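Local coordinates for protein PlaB phospholipase (Legionella pneumophila, PDB 6ZTI) that probably hydrolyses phospholipids as an alpha/beta-hydrolase virulence factor of Legionella, its activity controlled by NAD(H)-mediated assembly into a tetramer, at residues I61-A73 against E157-G169. Numbering follows the deposited sequence.
Sequences ISFDDTVTVDDIA and EPGKCVLDWLELG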
ATOM      1  N   ILE B  61      -2.484  27.928 -12.276  1.00 15.97           N
ATOM      2  CA  ILE B  61      -3.120  26.638 -12.497  1.00 17.60           C
ATOM      3  C   ILE B  61      -3.027  25.833 -11.211  1.00 20.05           C
ATOM      4  O   ILE B  61      -1.937  25.418 -10.799  1.00 17.51           O
ATOM      5  CB  ILE B  61      -2.475  25.885 -13.662  1.00 12.91           C
ATOM      6  CG1 ILE B  61      -2.463  26.757 -14.915  1.00 20.88           C
ATOM      7  CG2 ILE B  61      -3.218  24.571 -13.900  1.00 18.23           C
ATOM      8  CD1 ILE B  61      -3.831  27.164 -15.393  1.00 22.85           C
ATOM      9  N   SER B  62      -4.180  25.586 -10.599  1.00 22.18           N
ATOM     10  CA  SER B  62      -4.274  24.835  -9.358  1.00 17.89           C
ATOM     11  C   SER B  62      -4.898  23.462  -9.552  1.00 33.32           C
ATOM     12  O   SER B  62      -5.102  22.742  -8.569  1.00 30.10           O
ATOM     13  CB  SER B  62      -5.102  25.627  -8.339  1.00 25.09           C
ATOM     14  OG  SER B  62      -6.291  26.116  -8.947  1.00 33.82           O
ATOM     15  N   PHE B  63      -5.217  23.083 -10.787  1.00 25.46           N
ATOM     16  CA  PHE B  63      -5.922  21.837 -11.057  1.00 23.66           C
ATOM     17  C   PHE B  63      -5.105  20.875 -11.915  1.00 29.45           C
ATOM     18  O   PHE B  63      -5.677  20.002 -12.574  1.00 32.55           O
ATOM     19  CB  PHE B  63      -7.267  22.148 -11.716  1.00 20.63           C
ATOM     20  CG  PHE B  63      -7.177  23.176 -12.800  1.00 23.83           C
ATOM     21  CD1 PHE B  63      -6.755  22.821 -14.066  1.00 24.06           C
ATOM     22  CD2 PHE B  63      -7.505  24.503 -12.550  1.00 23.94           C
ATOM     23  CE1 PHE B  63      -6.656  23.765 -15.074  1.00 24.70           C
ATOM     24  CE2 PHE B  63      -7.411  25.457 -13.558  1.00 28.74           C
ATOM     25  CZ  PHE B  63      -6.986  25.087 -14.820  1.00 26.13           C
ATOM     26  N   ASP B  64      -3.779  21.002 -11.907  1.00 25.96           N
ATOM     27  CA  ASP B  64      -2.880  20.100 -12.622  1.00 27.22           C
ATOM     28  C   ASP B  64      -2.090  19.294 -11.600  1.00 19.39           C
ATOM     29  O   ASP B  64      -1.362  19.867 -10.785  1.00 21.13           O
ATOM     30  CB  ASP B  64      -1.933  20.889 -13.532  1.00 19.04           C
ATOM     31  CG  ASP B  64      -0.966  20.000 -14.298  1.00 27.75           C
ATOM     32  OD1 ASP B  64      -0.499  18.976 -13.750  1.00 26.59           O
ATOM     33  OD2 ASP B  64      -0.664  20.333 -15.458  1.00 30.62           O
ATOM     34  N   ASP B  65      -2.202  17.967 -11.666  1.00 23.72           N
ATOM     35  CA  ASP B  65      -1.575  17.114 -10.663  1.00 26.62           C
ATOM     36  C   ASP B  65      -0.049  17.138 -10.699  1.00 28.83           C
ATOM     37  O   ASP B  65       0.573  16.692  -9.730  1.00 34.87           O
ATOM     38  CB  ASP B  65      -2.056  15.672 -10.826  1.00 26.49           C
ATOM     39  CG  ASP B  65      -3.447  15.450 -10.262  1.00 31.44           C
ATOM     40  OD1 ASP B  65      -3.858  16.196  -9.345  1.00 29.55           O
ATOM     41  OD2 ASP B  65      -4.131  14.521 -10.737  1.00 32.19           O
ATOM     42  N   THR B  66       0.572  17.648 -11.761  1.00 23.58           N
ATOM     43  CA  THR B  66       2.030  17.683 -11.831  1.00 30.34           C
ATOM     44  C   THR B  66       2.627  18.992 -11.325  1.00 23.00           C
ATOM     45  O   THR B  66       3.830  19.036 -11.044  1.00 28.74           O
ATOM     46  CB  THR B  66       2.499  17.440 -13.269  1.00 29.69           C
ATOM     47  OG1 THR B  66       2.144  18.555 -14.094  1.00 30.95           O
ATOM     48  CG2 THR B  66       1.854  16.187 -13.832  1.00 32.54           C
ATOM     49  N   VAL B  67       1.821  20.035 -11.164  1.00 14.75           N
ATOM     50  CA  VAL B  67       2.317  21.361 -10.806  1.00 13.68           C
ATOM     51  C   VAL B  67       2.483  21.446  -9.297  1.00 24.94           C
ATOM     52  O   VAL B  67       1.597  21.035  -8.538  1.00 23.93           O
ATOM     53  CB  VAL B  67       1.366  22.450 -11.333  1.00 22.89           C
ATOM     54  CG1 VAL B  67       1.799  23.831 -10.858  1.00 19.20           C
ATOM     55  CG2 VAL B  67       1.302  22.384 -12.858  1.00 24.82           C
ATOM     56  N   THR B  68       3.629  21.966  -8.862  1.00 24.82           N
ATOM     57  CA  THR B  68       3.956  22.108  -7.454  1.00 20.12           C
ATOM     58  C   THR B  68       3.931  23.579  -7.038  1.00 17.01           C
ATOM     59  O   THR B  68       3.952  24.495  -7.870  1.00 18.16           O
ATOM     60  CB  THR B  68       5.339  21.512  -7.149  1.00 19.16           C
ATOM     61  OG1 THR B  68       6.353  22.357  -7.708  1.00 21.68           O
ATOM     62  CG2 THR B  68       5.477  20.093  -7.729  1.00 23.42           C
ATOM     63  N   VAL B  69       3.900  23.797  -5.718  1.00 16.52           N
ATOM     64  CA  VAL B  69       3.981  25.155  -5.184  1.00 15.43           C
ATOM     65  C   VAL B  69       5.292  25.802  -5.610  1.00 13.18           C
ATOM     66  O   VAL B  69       5.336  26.989  -5.955  1.00 15.89           O
ATOM     67  CB  VAL B  69       3.809  25.130  -3.651  1.00 11.19           C
ATOM     68  CG1 VAL B  69       4.062  26.499  -3.032  1.00 11.25           C
ATOM     69  CG2 VAL B  69       2.414  24.662  -3.296  1.00 17.13           C
ATOM     70  N   ASP B  70       6.376  25.026  -5.619  1.00 14.81           N
ATOM     71  CA  ASP B  70       7.644  25.504  -6.157  1.00 13.68           C
ATOM     72  C   ASP B  70       7.498  25.976  -7.603  1.00 16.41           C
ATOM     73  O   ASP B  70       7.982  27.057  -7.964  1.00 13.45           O
ATOM     74  CB  ASP B  70       8.677  24.388  -6.070  1.00 20.83           C
ATOM     75  CG  ASP B  70       9.996  24.766  -6.714  1.00 21.62           C
ATOM     76  OD1 ASP B  70      10.673  25.670  -6.177  1.00 20.20           O
ATOM     77  OD2 ASP B  70      10.354  24.147  -7.740  1.00 25.26           O
ATOM     78  N   ASP B  71       6.872  25.152  -8.453  1.00 11.39           N
ATOM     79  CA  ASP B  71       6.599  25.518  -9.842  1.00 16.38           C
ATOM     80  C   ASP B  71       5.842  26.838  -9.943  1.00 13.69           C
ATOM     81  O   ASP B  71       6.174  27.701 -10.765  1.00 13.25           O
ATOM     82  CB  ASP B  71       5.765  24.432 -10.536  1.00 21.07           C
ATOM     83  CG  ASP B  71       6.482  23.092 -10.693  1.00 28.97           C
ATOM     84  OD1 ASP B  71       7.723  22.987 -10.522  1.00 22.76           O
ATOM     85  OD2 ASP B  71       5.754  22.120 -11.010  1.00 19.30           O
ATOM     86  N   ILE B  72       4.788  26.996  -9.134  1.00 12.43           N
ATOM     87  CA  ILE B  72       3.931  28.165  -9.266  1.00  9.96           C
ATOM     88  C   ILE B  72       4.670  29.421  -8.827  1.00  9.60           C
ATOM     89  O   ILE B  72       4.503  30.488  -9.420  1.00  9.65           O
ATOM     90  CB  ILE B  72       2.633  27.970  -8.464  1.00  9.46           C
ATOM     91  CG1 ILE B  72       1.810  26.818  -9.051  1.00 15.57           C
ATOM     92  CG2 ILE B  72       1.806  29.245  -8.451  1.00 13.08           C
ATOM     93  CD1 ILE B  72       0.752  26.285  -8.102  1.00 17.79           C
ATOM     94  N   ALA B  73       5.463  29.328  -7.759  1.00  9.86           N
ATOM     95  CA  ALA B  73       6.234  30.488  -7.315  1.00 11.99           C
ATOM     96  C   ALA B  73       7.285  30.870  -8.353  1.00 12.20           C
ATOM     97  O   ALA B  73       7.494  32.057  -8.629  1.00 13.42           O
ATOM     98  CB  ALA B  73       6.879  30.195  -5.962  1.00 14.42           C
ATOM     99  N   GLU B 157     -10.630  17.559  -8.708  1.00 44.51           N
ATOM    100  CA  GLU B 157     -10.407  18.962  -9.059  1.00 52.09           C
ATOM    101  C   GLU B 157      -8.995  19.431  -8.686  1.00 46.95           C
ATOM    102  O   GLU B 157      -8.180  19.691  -9.574  1.00 39.71           O
ATOM    103  CB  GLU B 157     -11.455  19.866  -8.391  1.00 42.31           C
ATOM    104  CG  GLU B 157     -11.147  21.363  -8.494  1.00 52.65           C
ATOM    105  CD  GLU B 157     -11.777  22.036  -9.714  1.00 66.35           C
ATOM    106  OE1 GLU B 157     -12.703  22.858  -9.520  1.00 57.99           O
ATOM    107  OE2 GLU B 157     -11.346  21.757 -10.859  1.00 48.35           O
ATOM    108  N   PRO B 158      -8.693  19.513  -7.388  1.00 48.79           N
ATOM    109  CA  PRO B 158      -7.425  20.125  -6.973  1.00 37.07           C
ATOM    110  C   PRO B 158      -6.230  19.249  -7.309  1.00 32.32           C
ATOM    111  O   PRO B 158      -6.327  18.023  -7.384  1.00 40.53           O
ATOM    112  CB  PRO B 158      -7.583  20.297  -5.457  1.00 36.31           C
ATOM    113  CG  PRO B 158      -8.712  19.390  -5.045  1.00 35.69           C
ATOM    114  CD  PRO B 158      -9.341  18.791  -6.278  1.00 41.43           C
ATOM    115  N   GLY B 159      -5.092  19.908  -7.522  1.00 34.42           N
ATOM    116  CA  GLY B 159      -3.884  19.209  -7.926  1.00 22.26           C
ATOM    117  C   GLY B 159      -3.206  18.513  -6.752  1.00 18.54           C
ATOM    118  O   GLY B 159      -3.044  19.075  -5.667  1.00 16.27           O
ATOM    119  N   LYS B 160      -2.776  17.275  -6.996  1.00 17.69           N
ATOM    120  CA  LYS B 160      -2.299  16.443  -5.900  1.00 21.09           C
ATOM    121  C   LYS B 160      -1.071  17.044  -5.235  1.00 18.74           C
ATOM    122  O   LYS B 160      -0.917  16.954  -4.012  1.00 16.86           O
ATOM    123  CB  LYS B 160      -1.993  15.033  -6.400  1.00 22.22           C
ATOM    124  CG  LYS B 160      -1.815  14.016  -5.273  1.00 31.02           C
ATOM    125  CD  LYS B 160      -0.360  13.876  -4.858  1.00 52.33           C
ATOM    126  CE  LYS B 160      -0.196  12.916  -3.690  1.00 48.34           C
ATOM    127  NZ  LYS B 160       1.243  12.742  -3.316  1.00 34.25           N
ATOM    128  N   CYS B 161      -0.172  17.649  -6.018  1.00 16.64           N
ATOM    129  CA  CYS B 161       1.061  18.152  -5.420  1.00 17.92           C
ATOM    130  C   CYS B 161       0.805  19.369  -4.543  1.00 15.66           C
ATOM    131  O   CYS B 161       1.476  19.547  -3.521  1.00 15.10           O
ATOM    132  CB  CYS B 161       2.084  18.476  -6.503  1.00 18.27           C
ATOM    133  SG  CYS B 161       2.786  16.983  -7.275  1.00 28.12           S
ATOM    134  N   VAL B 162      -0.152  20.216  -4.915  1.00  9.99           N
ATOM    135  CA  VAL B 162      -0.512  21.311  -4.029  1.00 16.87           C
ATOM    136  C   VAL B 162      -1.193  20.792  -2.762  1.00 17.74           C
ATOM    137  O   VAL B 162      -1.057  21.389  -1.691  1.00  8.11           O
ATOM    138  CB  VAL B 162      -1.403  22.321  -4.772  1.00 26.08           C
ATOM    139  CG1 VAL B 162      -1.886  23.406  -3.796  1.00 25.14           C
ATOM    140  CG2 VAL B 162      -0.641  22.927  -5.946  1.00 23.48           C
ATOM    141  N   LEU B 163      -1.963  19.705  -2.864  1.00 15.19           N
ATOM    142  CA  LEU B 163      -2.569  19.122  -1.670  1.00 11.05           C
ATOM    143  C   LEU B 163      -1.517  18.569  -0.720  1.00 16.17           C
ATOM    144  O   LEU B 163      -1.696  18.626   0.502  1.00 14.67           O
ATOM    145  CB  LEU B 163      -3.546  18.012  -2.056  1.00 13.82           C
ATOM    146  CG  LEU B 163      -4.796  18.452  -2.821  1.00 17.74           C
ATOM    147  CD1 LEU B 163      -5.679  17.252  -3.129  1.00 24.04           C
ATOM    148  CD2 LEU B 163      -5.587  19.483  -2.035  1.00 14.35           C
ATOM    149  N   ASP B 164      -0.419  18.023  -1.250  1.00  9.97           N
ATOM    150  CA  ASP B 164       0.660  17.583  -0.372  1.00 13.98           C
ATOM    151  C   ASP B 164       1.249  18.750   0.413  1.00  7.82           C
ATOM    152  O   ASP B 164       1.695  18.566   1.555  1.00 13.56           O
ATOM    153  CB  ASP B 164       1.750  16.898  -1.189  1.00 13.82           C
ATOM    154  CG  ASP B 164       1.321  15.553  -1.736  1.00 20.83           C
ATOM    155  OD1 ASP B 164       0.510  14.859  -1.088  1.00 20.59           O
ATOM    156  OD2 ASP B 164       1.809  15.191  -2.818  1.00 22.59           O
ATOM    157  N   TRP B 165       1.267  19.949  -0.176  1.00  8.39           N
ATOM    158  CA  TRP B 165       1.730  21.135   0.544  1.00 11.44           C
ATOM    159  C   TRP B 165       0.713  21.554   1.597  1.00  9.71           C
ATOM    160  O   TRP B 165       1.065  21.826   2.749  1.00  8.52           O
ATOM    161  CB  TRP B 165       1.996  22.295  -0.436  1.00 15.17           C
ATOM    162  CG  TRP B 165       2.860  23.421   0.126  1.00  7.54           C
ATOM    163  CD1 TRP B 165       4.183  23.662  -0.154  1.00 12.65           C
ATOM    164  CD2 TRP B 165       2.469  24.436   1.066  1.00  8.49           C
ATOM    165  NE1 TRP B 165       4.629  24.752   0.549  1.00 16.61           N
ATOM    166  CE2 TRP B 165       3.600  25.248   1.302  1.00 12.49           C
ATOM    167  CE3 TRP B 165       1.280  24.742   1.719  1.00 10.72           C
ATOM    168  CZ2 TRP B 165       3.574  26.332   2.171  1.00 11.54           C
ATOM    169  CZ3 TRP B 165       1.254  25.827   2.594  1.00 12.72           C
ATOM    170  CH2 TRP B 165       2.394  26.607   2.807  1.00 14.90           C
ATOM    171  N   LEU B 166      -0.561  21.610   1.215  1.00 10.91           N
ATOM    172  CA  LEU B 166      -1.576  22.126   2.115  1.00  8.60           C
ATOM    173  C   LEU B 166      -1.876  21.183   3.279  1.00  8.30           C
ATOM    174  O   LEU B 166      -2.455  21.623   4.274  1.00  8.90           O
ATOM    175  CB  LEU B 166      -2.848  22.409   1.327  1.00 10.01           C
ATOM    176  CG  LEU B 166      -2.767  23.634   0.420  1.00 11.59           C
ATOM    177  CD1 LEU B 166      -3.846  23.577  -0.654  1.00 27.40           C
ATOM    178  CD2 LEU B 166      -2.916  24.925   1.250  1.00 13.78           C
ATOM    179  N   GLU B 167      -1.504  19.910   3.175  1.00  8.30           N
ATOM    180  CA  GLU B 167      -1.828  18.935   4.209  1.00 11.74           C
ATOM    181  C   GLU B 167      -1.230  19.359   5.542  1.00 11.53           C
ATOM    182  O   GLU B 167      -0.053  19.715   5.623  1.00 13.14           O
ATOM    183  CB  GLU B 167      -1.312  17.548   3.809  1.00 10.47           C
ATOM    184  CG  GLU B 167      -1.841  16.392   4.691  1.00 18.18           C
ATOM    185  CD  GLU B 167      -1.338  15.004   4.266  1.00 17.43           C
ATOM    186  OE1 GLU B 167      -0.543  14.901   3.305  1.00 17.80           O
ATOM    187  OE2 GLU B 167      -1.732  14.005   4.900  1.00 13.37           O
ATOM    188  N   LEU B 168      -2.055  19.335   6.591  1.00  9.74           N
ATOM    189  CA  LEU B 168      -1.550  19.589   7.930  1.00 17.69           C
ATOM    190  C   LEU B 168      -0.329  18.716   8.186  1.00 10.34           C
ATOM    191  O   LEU B 168      -0.298  17.544   7.811  1.00  9.71           O
ATOM    192  CB  LEU B 168      -2.641  19.317   8.961  1.00 13.16           C
ATOM    193  CG  LEU B 168      -3.864  20.241   8.896  1.00  9.40           C
ATOM    194  CD1 LEU B 168      -4.898  19.756   9.887  1.00  9.75           C
ATOM    195  CD2 LEU B 168      -3.523  21.673   9.198  1.00  6.88           C
ATOM    196  N   GLY B 169       0.695  19.310   8.793  1.00  6.72           N
ATOM    197  CA  GLY B 169       1.926  18.594   9.059  1.00 12.76           C
ATOM    198  C   GLY B 169       2.826  18.383   7.863  1.00 11.84           C
ATOM    199  O   GLY B 169       3.805  17.640   7.970  1.00 10.43           O
TER
HETATM  200  O   HOH W   1       3.734  21.225  -3.703  1.00 20.12           O
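The backbones of D65 and G159 come within 4.1 Å of each other at their CA atoms, and the axes of helices 69-73 and 160-166 are nearly perpendicular (103°) and 10.3 Å apart at closest approach. G159, the N-cap residue of helix 160-166, donates its N to S62 O (3.0 Å). At the next residue, K160 N donates to D65 OD1 (2.8 Å) on the anti side, 28° out of the carboxylate plane, the two side chains crossing at about a right angle. The CG of D65 lies beside its own backbone N (chi1 -78°), which turns the carboxylate toward this first turn of helix 160-166; the negative charge there probably suits the helix dipole. K143 of helix 142-146 is a weak, long ion-pair partner of the same OD1. C161 CB packs 3.3 Å from V67 O and touches T68 CG2. In this alpha/beta hydrolase, residues 61-68 link strand 55-60, an outermost strand of the parallel sheet, to helix 69-89; a type I turn from D64 to V67 and an Asx turn at D64 shape the connection. T68 and D71 form a capping box, D71 N donating to T68 OG1 at 2.9 Å and T68 N donating back to D71 OD2, while D71 also forms a salt bridge with R461 of a second subunit. Beyond the cap, V69 lies against one face of W165, CG1 over the five-membered ring (4.3 Å from its centroid, a CH-pi contact) and CG2 3.7 Å from W165 CG. I72 CD1, one turn on from V69, packs against V162 CG2, and a water joins V69 N to C161 O.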